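Local coordinates for protein 2-methyl-3-hydroxypyridine-5-carboxylic acid oxygenase (Mesorhizobium loti, PDB 3ALJ) that uses FAD to oxygenate 2-methyl-3-hydroxypyridine-5-carboxylic acid, a flavin-dependent reaction that probably opens the pyridine ring of the substrate, at residues 179-184 with 266-271; 210-215 with 224-229; 51-56 with 102-107. One frame throughout, in Å; residues are numbered along the deposited sequence.

Contact 1: residues 179-184 with 266-271; sequences LIRLIV and RYDKYE. With FAD (flavin-adenine dinucleotide), chain B.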
# COMPACT_ATOMS: atom_id res chain seq x y z
N LEU A 179 5.60 -12.97 5.42
CA LEU A 179 5.28 -13.73 4.24
C LEU A 179 6.23 -13.36 3.18
O LEU A 179 7.12 -12.46 3.32
CB LEU A 179 3.88 -13.25 3.78
CG LEU A 179 3.74 -11.87 3.09
CD1 LEU A 179 2.34 -11.88 2.42
CD2 LEU A 179 4.05 -10.69 3.91
N ILE A 180 6.12 -14.12 2.14
CA ILE A 180 7.08 -14.06 1.00
C ILE A 180 6.27 -13.63 -0.19
O ILE A 180 5.39 -14.39 -0.67
CB ILE A 180 7.72 -15.45 0.77
CG1 ILE A 180 8.44 -15.88 2.03
CG2 ILE A 180 8.69 -15.28 -0.44
CD1 ILE A 180 8.69 -17.47 2.04
N ARG A 181 6.51 -12.42 -0.76
CA ARG A 181 5.75 -11.90 -1.90
C ARG A 181 6.66 -11.89 -3.14
O ARG A 181 7.80 -11.42 -3.08
CB ARG A 181 5.31 -10.48 -1.56
CG ARG A 181 4.24 -10.34 -0.47
CD ARG A 181 3.97 -8.92 -0.18
NE ARG A 181 5.08 -8.37 0.60
CZ ARG A 181 5.19 -7.08 0.88
NH1 ARG A 181 4.26 -6.22 0.54
NH2 ARG A 181 6.25 -6.69 1.59
N LEU A 182 6.14 -12.46 -4.22
CA LEU A 182 6.97 -12.62 -5.41
C LEU A 182 6.10 -12.42 -6.66
O LEU A 182 4.87 -12.57 -6.66
CB LEU A 182 7.48 -14.08 -5.54
CG LEU A 182 8.07 -14.66 -4.29
CD1 LEU A 182 8.36 -16.14 -4.29
CD2 LEU A 182 9.41 -14.02 -4.06
N ILE A 183 6.80 -12.01 -7.76
CA ILE A 183 6.27 -12.03 -9.11
C ILE A 183 6.89 -13.15 -9.86
O ILE A 183 8.16 -13.25 -9.94
CB ILE A 183 6.46 -10.68 -9.83
CG1 ILE A 183 5.93 -9.45 -9.05
CG2 ILE A 183 5.88 -10.73 -11.23
CD1 ILE A 183 4.37 -9.53 -8.70
N VAL A 184 6.04 -13.98 -10.45
CA VAL A 184 6.45 -15.08 -11.36
C VAL A 184 5.62 -15.01 -12.63
O VAL A 184 4.60 -14.32 -12.75
CB VAL A 184 6.30 -16.48 -10.71
CG1 VAL A 184 7.21 -16.52 -9.46
CG2 VAL A 184 4.83 -16.72 -10.28
N ARG A 266 12.24 -12.45 0.01
CA ARG A 266 12.44 -12.13 1.41
C ARG A 266 11.17 -12.62 2.19
O ARG A 266 10.06 -12.53 1.63
CB ARG A 266 12.54 -10.63 1.63
CG ARG A 266 13.91 -10.05 1.11
CD ARG A 266 13.99 -8.48 1.54
NE ARG A 266 12.71 -7.84 1.21
CZ ARG A 266 12.31 -7.52 -0.03
NH1 ARG A 266 13.19 -7.62 -1.03
NH2 ARG A 266 11.06 -7.06 -0.25
N TYR A 267 11.40 -12.95 3.45
CA TYR A 267 10.28 -13.15 4.42
C TYR A 267 10.06 -11.83 5.14
O TYR A 267 10.79 -11.58 6.19
CB TYR A 267 10.63 -14.32 5.35
CG TYR A 267 9.52 -14.72 6.30
CD1 TYR A 267 9.49 -14.24 7.62
CD2 TYR A 267 8.53 -15.57 5.88
CE1 TYR A 267 8.48 -14.57 8.49
CE2 TYR A 267 7.49 -15.94 6.72
CZ TYR A 267 7.47 -15.49 8.05
OH TYR A 267 6.49 -15.83 8.95
N ASP A 268 9.18 -11.00 4.66
CA ASP A 268 8.96 -9.60 5.18
C ASP A 268 7.90 -9.68 6.29
O ASP A 268 6.99 -10.45 6.23
CB ASP A 268 8.44 -8.65 4.11
CG ASP A 268 9.49 -8.36 3.02
OD1 ASP A 268 10.66 -8.21 3.42
OD2 ASP A 268 9.01 -8.26 1.87
N LYS A 269 8.08 -8.89 7.32
CA LYS A 269 7.24 -8.89 8.51
C LYS A 269 6.23 -7.82 8.42
O LYS A 269 6.39 -6.80 7.71
CB LYS A 269 8.10 -8.57 9.79
CG LYS A 269 9.32 -9.33 9.84
CD LYS A 269 9.08 -10.78 9.86
CE LYS A 269 10.46 -11.44 10.17
NZ LYS A 269 11.40 -11.33 8.94
N TYR A 270 5.14 -8.11 9.10
CA TYR A 270 4.11 -7.10 9.26
C TYR A 270 4.47 -6.03 10.26
O TYR A 270 5.27 -6.24 11.18
CB TYR A 270 2.77 -7.74 9.72
CG TYR A 270 2.36 -8.93 8.87
CD1 TYR A 270 2.36 -10.21 9.33
CD2 TYR A 270 1.98 -8.67 7.55
CE1 TYR A 270 1.98 -11.26 8.52
CE2 TYR A 270 1.57 -9.68 6.71
CZ TYR A 270 1.55 -10.96 7.20
OH TYR A 270 1.10 -12.03 6.37
N GLU A 271 3.95 -4.83 10.03
CA GLU A 271 4.35 -3.74 10.96
C GLU A 271 3.31 -2.69 10.99
O GLU A 271 2.71 -2.30 9.96
CB GLU A 271 5.68 -3.17 10.55
CG GLU A 271 6.14 -1.98 11.43
CD GLU A 271 7.65 -1.58 11.15
OE1 GLU A 271 8.26 -2.15 10.21
OE2 GLU A 271 8.09 -0.67 11.90
PA FAD B . 6.67 3.52 1.75
O1A FAD B . 6.01 2.82 0.60
O2A FAD B . 7.37 2.76 2.72
O5B FAD B . 7.63 4.60 1.10
C5B FAD B . 8.48 5.45 1.94
C4B FAD B . 9.56 5.88 0.97
O4B FAD B . 10.34 6.81 1.79
C3B FAD B . 10.51 4.81 0.57
O3B FAD B . 10.80 4.88 -0.85
C2B FAD B . 11.76 5.06 1.50
O2B FAD B . 13.00 4.64 0.91
C1B FAD B . 11.80 6.55 1.62
N9A FAD B . 12.32 7.03 2.86
C8A FAD B . 12.31 6.44 4.10
N7A FAD B . 12.83 7.25 5.03
C5A FAD B . 13.19 8.41 4.36
C6A FAD B . 13.69 9.63 4.81
N6A FAD B . 14.00 9.83 6.13
N1A FAD B . 13.89 10.57 3.88
C2A FAD B . 13.64 10.38 2.58
N3A FAD B . 13.12 9.22 2.08
C4A FAD B . 12.88 8.26 3.01
N1 FAD B . -1.43 -1.67 0.64
C2 FAD B . -2.38 -1.65 -0.27
O2 FAD B . -3.03 -0.63 -0.56
N3 FAD B . -2.72 -2.83 -0.95
C4 FAD B . -2.03 -4.02 -0.72
O4 FAD B . -2.28 -5.03 -1.48
C4X FAD B . -1.05 -4.01 0.26
N5 FAD B . -0.40 -5.24 0.62
C5X FAD B . 0.53 -5.23 1.65
C6 FAD B . 1.11 -6.43 2.10
C7 FAD B . 2.08 -6.41 3.07
C7M FAD B . 2.71 -7.76 3.53
C8 FAD B . 2.45 -5.23 3.67
C8M FAD B . 3.51 -5.17 4.79
C9 FAD B . 1.88 -4.02 3.23
C9A FAD B . 0.87 -4.02 2.24
N10 FAD B . 0.22 -2.78 1.80
C10 FAD B . -0.75 -2.82 0.86
C1' FAD B . 0.60 -1.46 2.49
C2' FAD B . 1.57 -0.69 1.61
O2' FAD B . 2.72 -1.52 1.33
C3' FAD B . 2.10 0.53 2.38
O3' FAD B . 0.99 1.02 3.22
C4' FAD B . 2.49 1.67 1.52
O4' FAD B . 3.61 1.22 0.71
C5' FAD B . 2.97 2.83 2.32
O5' FAD B . 3.36 3.87 1.43
P FAD B . 4.21 5.05 2.03
O1P FAD B . 4.51 5.93 0.89
O2P FAD B . 3.57 5.64 3.26
O3P FAD B . 5.56 4.35 2.58
O HOH W 1 7.23 -10.33 1.34
O HOH W 2 9.82 -11.19 -1.16
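Arg181 and Asp268 meet at about a right angle, the guanidinium and carboxylate planes turned 88° to one another, and the pair illustrates how a salt bridge can be built beside a flavin. The NH2 of Arg181 reaches OD2 of Asp268 at 3.2 Å, coming from above the carboxylate plane and not within it. The syn lone pairs are used by Arg266, which grips the same carboxylate side-on: its NE donates to OD1 at 3.0 Å and its NH2 to OD2. Two arginines thus share one aspartate, whose negative charge probably offsets part of theirs.

A bend at chi3 (-75°) turns the Arg181 head so that one face lies under the flavin methyl C7M, which sits 3.6 Å above the guanidinium plane, over its centre. Water 1 sits at the edge, accepting from NE of Arg181 while donating to OD2 of Asp268 and to the backbone O of Leu179. Leu179 sends CD2 to the same methyl and crosses the Tyr270 side chain at about a right angle, CD2 lying 3.9 Å from CE2 of the tyrosine. Leu179, Arg181 and Tyr270 belong to the FAD pocket, at its dimethylbenzene end. On the opposite face of the sheet, Tyr267 sets its ring edge against CG1 of Ile180, and one ring face covers the Leu179 backbone N.

The backbones diverge quickly, and two hydrogen bonds, Leu179 N to Asp268 O (3.0 Å) and Asp268 N to Leu179 O (2.9 Å), join them. Strand 267-275 is an outermost strand of the seven-stranded mixed sheet; strand 170-185 lies between it and strand 221-228, bonding to the latter through Ile180 and Leu182, while helix 253-260 packs against Leu182 and Val184.

Contact 2: residues 210-215 with 224-229; sequences QRILYS and LGLMAP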
# COMPACT_ATOMS: atom_id res chain seq x y z
N GLN A 210 -0.38 -23.03 6.20
CA GLN A 210 0.25 -22.50 5.00
C GLN A 210 -0.87 -21.90 4.17
O GLN A 210 -1.90 -22.57 3.94
CB GLN A 210 1.04 -23.50 4.09
CG GLN A 210 2.35 -23.95 4.78
CD GLN A 210 3.10 -24.96 3.91
OE1 GLN A 210 3.51 -25.95 4.47
NE2 GLN A 210 3.38 -24.73 2.68
N ARG A 211 -0.61 -20.74 3.60
CA ARG A 211 -1.59 -20.04 2.75
C ARG A 211 -0.86 -19.49 1.58
O ARG A 211 0.26 -18.94 1.72
CB ARG A 211 -2.19 -18.94 3.64
CG ARG A 211 -3.08 -17.89 2.88
CD ARG A 211 -3.36 -16.77 3.88
NE ARG A 211 -4.20 -15.72 3.29
CZ ARG A 211 -4.38 -14.52 3.84
NH1 ARG A 211 -5.21 -13.61 3.26
NH2 ARG A 211 -3.74 -14.18 5.00
N ILE A 212 -1.50 -19.48 0.42
CA ILE A 212 -1.01 -18.68 -0.74
C ILE A 212 -2.17 -17.76 -1.17
O ILE A 212 -3.28 -18.22 -1.46
CB ILE A 212 -0.62 -19.54 -1.96
CG1 ILE A 212 0.62 -20.33 -1.52
CG2 ILE A 212 -0.36 -18.70 -3.22
CD1 ILE A 212 1.33 -21.20 -2.71
N LEU A 213 -1.89 -16.44 -1.29
CA LEU A 213 -2.82 -15.54 -2.02
C LEU A 213 -2.27 -15.49 -3.44
O LEU A 213 -1.13 -15.05 -3.72
CB LEU A 213 -2.78 -14.15 -1.35
CG LEU A 213 -3.70 -13.17 -2.09
CD1 LEU A 213 -5.17 -13.62 -1.87
CD2 LEU A 213 -3.57 -11.72 -1.52
N TYR A 214 -3.13 -15.91 -4.36
CA TYR A 214 -2.83 -16.02 -5.81
C TYR A 214 -3.50 -14.82 -6.50
O TYR A 214 -4.71 -14.65 -6.45
CB TYR A 214 -3.42 -17.41 -6.29
CG TYR A 214 -3.48 -17.63 -7.77
CD1 TYR A 214 -4.51 -17.09 -8.56
CD2 TYR A 214 -2.44 -18.28 -8.37
CE1 TYR A 214 -4.54 -17.34 -9.98
CE2 TYR A 214 -2.43 -18.55 -9.77
CZ TYR A 214 -3.48 -18.06 -10.47
OH TYR A 214 -3.52 -18.17 -11.89
N SER A 215 -2.64 -13.98 -7.15
CA SER A 215 -3.08 -12.63 -7.53
C SER A 215 -2.59 -12.24 -8.94
O SER A 215 -1.48 -11.69 -9.12
CB SER A 215 -2.53 -11.60 -6.55
OG SER A 215 -2.99 -11.96 -5.22
N LEU A 224 2.31 -13.69 -6.15
CA LEU A 224 2.03 -14.69 -5.11
C LEU A 224 2.44 -14.20 -3.77
O LEU A 224 3.51 -13.58 -3.64
CB LEU A 224 2.84 -15.98 -5.33
CG LEU A 224 2.49 -16.73 -6.62
CD1 LEU A 224 3.39 -17.96 -6.76
CD2 LEU A 224 0.94 -17.13 -6.60
N GLY A 225 1.64 -14.48 -2.75
CA GLY A 225 2.01 -14.20 -1.32
C GLY A 225 2.02 -15.53 -0.65
O GLY A 225 0.98 -16.19 -0.58
N LEU A 226 3.17 -15.96 -0.17
CA LEU A 226 3.34 -17.30 0.46
C LEU A 226 3.42 -17.07 1.95
O LEU A 226 4.43 -16.44 2.41
CB LEU A 226 4.58 -18.06 -0.09
CG LEU A 226 4.39 -18.89 -1.35
CD1 LEU A 226 3.82 -18.16 -2.50
CD2 LEU A 226 5.84 -19.45 -1.76
N MET A 227 2.43 -17.46 2.76
CA MET A 227 2.38 -17.13 4.16
C MET A 227 2.45 -18.34 5.03
O MET A 227 1.58 -19.28 4.94
CB MET A 227 1.08 -16.44 4.35
CG MET A 227 0.92 -15.27 3.46
SD MET A 227 -0.65 -14.41 3.70
CE MET A 227 -1.17 -13.99 1.99
N ALA A 228 3.44 -18.43 5.93
CA ALA A 228 3.57 -19.47 6.95
C ALA A 228 4.20 -18.78 8.15
O ALA A 228 4.91 -17.75 7.99
CB ALA A 228 4.53 -20.53 6.44
N PRO A 229 3.95 -19.34 9.34
CA PRO A 229 4.45 -18.70 10.56
C PRO A 229 6.01 -18.78 10.60
O PRO A 229 6.64 -19.68 10.02
CB PRO A 229 3.94 -19.63 11.65
CG PRO A 229 2.87 -20.47 11.04
CD PRO A 229 3.13 -20.53 9.62
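Arg211 and Met227 face each other as a hydrogen-bonded antiparallel pair, and the arginine can be followed outward as an example of a long side chain slanting across its cross-strand neighbour. Its CB lies 4.2 Å from CB of Met227. CG stands anti to the backbone N (chi1 169°) and the chain is extended as far as NE, which carries the arginine over the methionine. CD of Arg211 comes to 3.6 Å from SD of Met227. NE and CZ each lie 3.7 Å from the methyl CE of Met227, and NH2 of Arg211 approaches Met227 SD to 3.4 Å. The guanidinium presents a face to this thioether, CE standing 3.6 Å above its plane over the centre. Met227 is bent at chi3, and the same methyl also meets CB of Leu213 at 3.7 Å. At the far end, NH1 forms a salt bridge with Asp201 on the adjoining strand 199-203.

On the opposite face of the sheet Ile212 and Leu226 lie side by side, with Ile212 CD1 3.9 Å from Leu226 CD1. CD2 of Leu224 fits between CG2 of Ile212 and CD2 of Tyr214. Helix 242-248 covers this side, with Trp245 touching both Ile212 and Leu226. Four backbone bonds hold the two arms of the hairpin 211-216/221-228; the one from Met227 N to Arg211 O is nearly straight, at 176°.

Cutting Arg211 back to an alanine is likely to leave one side of the Met227 thioether uncovered and the Asp201 carboxylate without this cationic partner. The chemistry is divided by face: mainly apolar packing of Ile212, Leu224 and Leu226 on the side the helix covers, and on the other a cation laid flat over a polarisable sulfur group, its charge answered by a carboxylate on the next strand.

Contact 3: residues 51-56 with 102-107; sequences AGIYLW and RIMTRS. With FAD (flavin-adenine dinucleotide), chain B.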
# COMPACT_ATOMS: atom_id res chain seq x y z
N ALA A 51 6.81 -6.62 -4.41
CA ALA A 51 6.24 -7.44 -5.55
C ALA A 51 4.91 -6.95 -6.17
O ALA A 51 4.90 -6.38 -7.23
CB ALA A 51 6.14 -8.92 -5.18
N GLY A 52 3.82 -7.19 -5.45
CA GLY A 52 2.45 -6.88 -5.98
C GLY A 52 1.64 -6.04 -5.05
O GLY A 52 2.02 -5.92 -3.84
N ILE A 53 0.48 -5.50 -5.56
CA ILE A 53 -0.33 -4.70 -4.69
C ILE A 53 -1.73 -4.70 -5.25
O ILE A 53 -1.93 -4.73 -6.45
CB ILE A 53 0.24 -3.26 -4.53
CG1 ILE A 53 -0.47 -2.51 -3.37
CG2 ILE A 53 0.21 -2.43 -5.84
CD1 ILE A 53 0.30 -1.18 -3.10
N TYR A 54 -2.70 -4.72 -4.33
CA TYR A 54 -4.12 -4.46 -4.67
C TYR A 54 -4.52 -3.01 -4.46
O TYR A 54 -4.17 -2.43 -3.38
CB TYR A 54 -5.05 -5.29 -3.77
CG TYR A 54 -5.09 -6.77 -4.06
CD1 TYR A 54 -3.95 -7.59 -4.13
CD2 TYR A 54 -6.32 -7.38 -4.21
CE1 TYR A 54 -4.04 -8.93 -4.40
CE2 TYR A 54 -6.47 -8.76 -4.41
CZ TYR A 54 -5.30 -9.53 -4.54
OH TYR A 54 -5.39 -10.87 -4.79
N LEU A 55 -5.26 -2.39 -5.36
CA LEU A 55 -5.93 -1.12 -5.13
C LEU A 55 -7.41 -1.34 -5.30
O LEU A 55 -7.81 -2.29 -5.96
CB LEU A 55 -5.47 0.01 -6.09
CG LEU A 55 -3.94 0.41 -5.93
CD1 LEU A 55 -3.77 1.59 -6.86
CD2 LEU A 55 -3.67 0.80 -4.44
N TRP A 56 -8.18 -0.46 -4.70
CA TRP A 56 -9.64 -0.50 -4.80
C TRP A 56 -10.12 0.83 -5.32
O TRP A 56 -9.36 1.77 -5.53
CB TRP A 56 -10.27 -0.78 -3.45
CG TRP A 56 -9.69 -2.02 -2.75
CD1 TRP A 56 -8.45 -2.12 -2.15
CD2 TRP A 56 -10.28 -3.32 -2.62
NE1 TRP A 56 -8.22 -3.40 -1.66
CE2 TRP A 56 -9.35 -4.16 -1.94
CE3 TRP A 56 -11.55 -3.83 -2.97
CZ2 TRP A 56 -9.65 -5.49 -1.62
CZ3 TRP A 56 -11.84 -5.15 -2.67
CH2 TRP A 56 -10.94 -5.97 -1.99
N ARG A 102 -8.32 -3.62 -8.46
CA ARG A 102 -7.27 -3.83 -9.46
C ARG A 102 -6.08 -4.43 -8.80
O ARG A 102 -5.72 -4.06 -7.64
CB ARG A 102 -6.82 -2.45 -10.05
CG ARG A 102 -6.23 -2.57 -11.48
CD ARG A 102 -7.38 -2.95 -12.52
NE ARG A 102 -6.84 -2.83 -13.86
CZ ARG A 102 -7.65 -2.95 -14.92
NH1 ARG A 102 -8.91 -3.36 -14.78
NH2 ARG A 102 -7.22 -2.71 -16.12
N ILE A 103 -5.39 -5.34 -9.47
CA ILE A 103 -4.13 -5.96 -8.99
C ILE A 103 -3.06 -5.54 -10.00
O ILE A 103 -3.28 -5.47 -11.22
CB ILE A 103 -4.20 -7.46 -8.96
CG1 ILE A 103 -5.40 -7.88 -8.06
CG2 ILE A 103 -2.94 -8.06 -8.42
CD1 ILE A 103 -5.62 -9.39 -8.07
N MET A 104 -1.87 -5.25 -9.44
CA MET A 104 -0.73 -4.79 -10.32
C MET A 104 0.55 -5.09 -9.58
O MET A 104 0.58 -5.27 -8.38
CB MET A 104 -0.81 -3.29 -10.64
CG MET A 104 -0.77 -2.46 -9.31
SD MET A 104 -1.58 -0.84 -9.54
CE MET A 104 -3.34 -1.41 -9.44
N THR A 105 1.62 -5.01 -10.34
CA THR A 105 2.94 -5.04 -9.60
C THR A 105 3.15 -3.66 -8.93
O THR A 105 2.69 -2.64 -9.40
CB THR A 105 4.12 -5.43 -10.56
OG1 THR A 105 4.37 -4.35 -11.48
CG2 THR A 105 3.85 -6.73 -11.33
N ARG A 106 3.96 -3.75 -7.87
CA ARG A 106 4.38 -2.54 -7.22
C ARG A 106 5.13 -1.61 -8.15
O ARG A 106 4.92 -0.39 -8.11
CB ARG A 106 5.29 -2.92 -6.01
CG ARG A 106 4.33 -3.43 -4.97
CD ARG A 106 4.61 -3.13 -3.66
NE ARG A 106 3.61 -3.60 -2.67
CZ ARG A 106 3.33 -2.94 -1.55
NH1 ARG A 106 3.86 -1.79 -1.32
NH2 ARG A 106 2.50 -3.50 -0.71
N SER A 107 6.02 -2.18 -8.97
CA SER A 107 6.74 -1.35 -9.92
C SER A 107 5.81 -0.67 -10.89
O SER A 107 6.00 0.51 -11.23
CB SER A 107 7.72 -2.25 -10.63
OG SER A 107 8.77 -2.53 -9.71
PA FAD B . 6.67 3.52 1.75
O1A FAD B . 6.01 2.82 0.60
O2A FAD B . 7.37 2.76 2.72
O5B FAD B . 7.63 4.60 1.10
C5B FAD B . 8.48 5.45 1.94
C4B FAD B . 9.56 5.88 0.97
O4B FAD B . 10.34 6.81 1.79
C3B FAD B . 10.51 4.81 0.57
O3B FAD B . 10.80 4.88 -0.85
C2B FAD B . 11.76 5.06 1.50
O2B FAD B . 13.00 4.64 0.91
C1B FAD B . 11.80 6.55 1.62
N9A FAD B . 12.32 7.03 2.86
C8A FAD B . 12.31 6.44 4.10
N7A FAD B . 12.83 7.25 5.03
C5A FAD B . 13.19 8.41 4.36
C6A FAD B . 13.69 9.63 4.81
N6A FAD B . 14.00 9.83 6.13
N1A FAD B . 13.89 10.57 3.88
C2A FAD B . 13.64 10.38 2.58
N3A FAD B . 13.12 9.22 2.08
C4A FAD B . 12.88 8.26 3.01
N1 FAD B . -1.43 -1.67 0.64
C2 FAD B . -2.38 -1.65 -0.27
O2 FAD B . -3.03 -0.63 -0.56
N3 FAD B . -2.72 -2.83 -0.95
C4 FAD B . -2.03 -4.02 -0.72
O4 FAD B . -2.28 -5.03 -1.48
C4X FAD B . -1.05 -4.01 0.26
N5 FAD B . -0.40 -5.24 0.62
C5X FAD B . 0.53 -5.23 1.65
C6 FAD B . 1.11 -6.43 2.10
C7 FAD B . 2.08 -6.41 3.07
C7M FAD B . 2.71 -7.76 3.53
C8 FAD B . 2.45 -5.23 3.67
C8M FAD B . 3.51 -5.17 4.79
C9 FAD B . 1.88 -4.02 3.23
C9A FAD B . 0.87 -4.02 2.24
N10 FAD B . 0.22 -2.78 1.80
C10 FAD B . -0.75 -2.82 0.86
C1' FAD B . 0.60 -1.46 2.49
C2' FAD B . 1.57 -0.69 1.61
O2' FAD B . 2.72 -1.52 1.33
C3' FAD B . 2.10 0.53 2.38
O3' FAD B . 0.99 1.02 3.22
C4' FAD B . 2.49 1.67 1.52
O4' FAD B . 3.61 1.22 0.71
C5' FAD B . 2.97 2.83 2.32
O5' FAD B . 3.36 3.87 1.43
P FAD B . 4.21 5.05 2.03
O1P FAD B . 4.51 5.93 0.89
O2P FAD B . 3.57 5.64 3.26
O3P FAD B . 5.56 4.35 2.58
O HOH W 3 7.02 -4.89 -8.45
O HOH W 4 1.81 -6.11 -1.15
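Arg106 and Gly52 meet through a side chain that also reaches the cofactor: NE donates to Gly52 O at 3.0 Å, approaching from above the carbonyl plane, and both NH1 and NH2 donate to the ribityl hydroxyl O2' of FAD. Water 4 links the same two residues, donating to Gly52 O and accepting from NH2 of Arg106, so that this carbonyl receives two donors. The backbone N of the same arginine, in the first turn of helix 106-119, is taken by Ala51 O at 2.9 Å. That oxygen has a second donor in water 3, which in turn accepts from Ser107 N. Thr105, the N-cap residue, directs its OG1 to the backbone N of His108.

Strands 52-56 and 101-105 form a two-stranded antiparallel sheet that leads into this helix, and the outer edge of strand 52-56 hydrogen-bonds the flavin. Inward-facing amides alternate with outward-facing ones. Ile53 N donates to Met104 O (2.8 Å) and Met104 N to Ile53 O; Leu55 and Arg102 exchange a second such pair. Tyr54, lying between, turns its backbone to the isoalloxazine instead: its N donates to O4 at 2.9 Å and its O accepts from N3, two bonds that pair with O4 and N3 of the flavin.

Ile53, with CG1 anti to its N (chi1 -168°), brings CG1 to 3.3 Å from flavin N3 and lays CD1 over the centre of the Arg106 guanidinium face. Its CG2 touches CG of Met104 at 3.6 Å. Across the other face of the pair, CG1 of Ile103 stands 3.8 Å from the Tyr54 ring centroid, a CH-pi contact, while the tyrosine hydroxyl is hydrogen-bonded to both Ser215 and Thr199.

Contacts 1 and 3 touch the same flavin from different parts of the fold, and contact 2 lies behind them. Contacts 1 and 2 are neighbours in the large mixed sheet, their centres about 9 Å apart, joined where Ile180 O meets Leu226 N at 2.8 Å and Tyr267 OH meets Ala228 O at 2.7 Å. Contact 3, its centre about 14 Å from that of contact 1, lies at the pyrimidine end of the isoalloxazine, contact 1 at the dimethylbenzene end; between them Arg181 NH1 and Arg106 NH2, like charges, come within 3.5 Å. The Leu213 side chain of contact 2 is about 7 Å from FAD, yet Ser215 OG reaches Tyr54 OH of contact 3 at 2.7 Å.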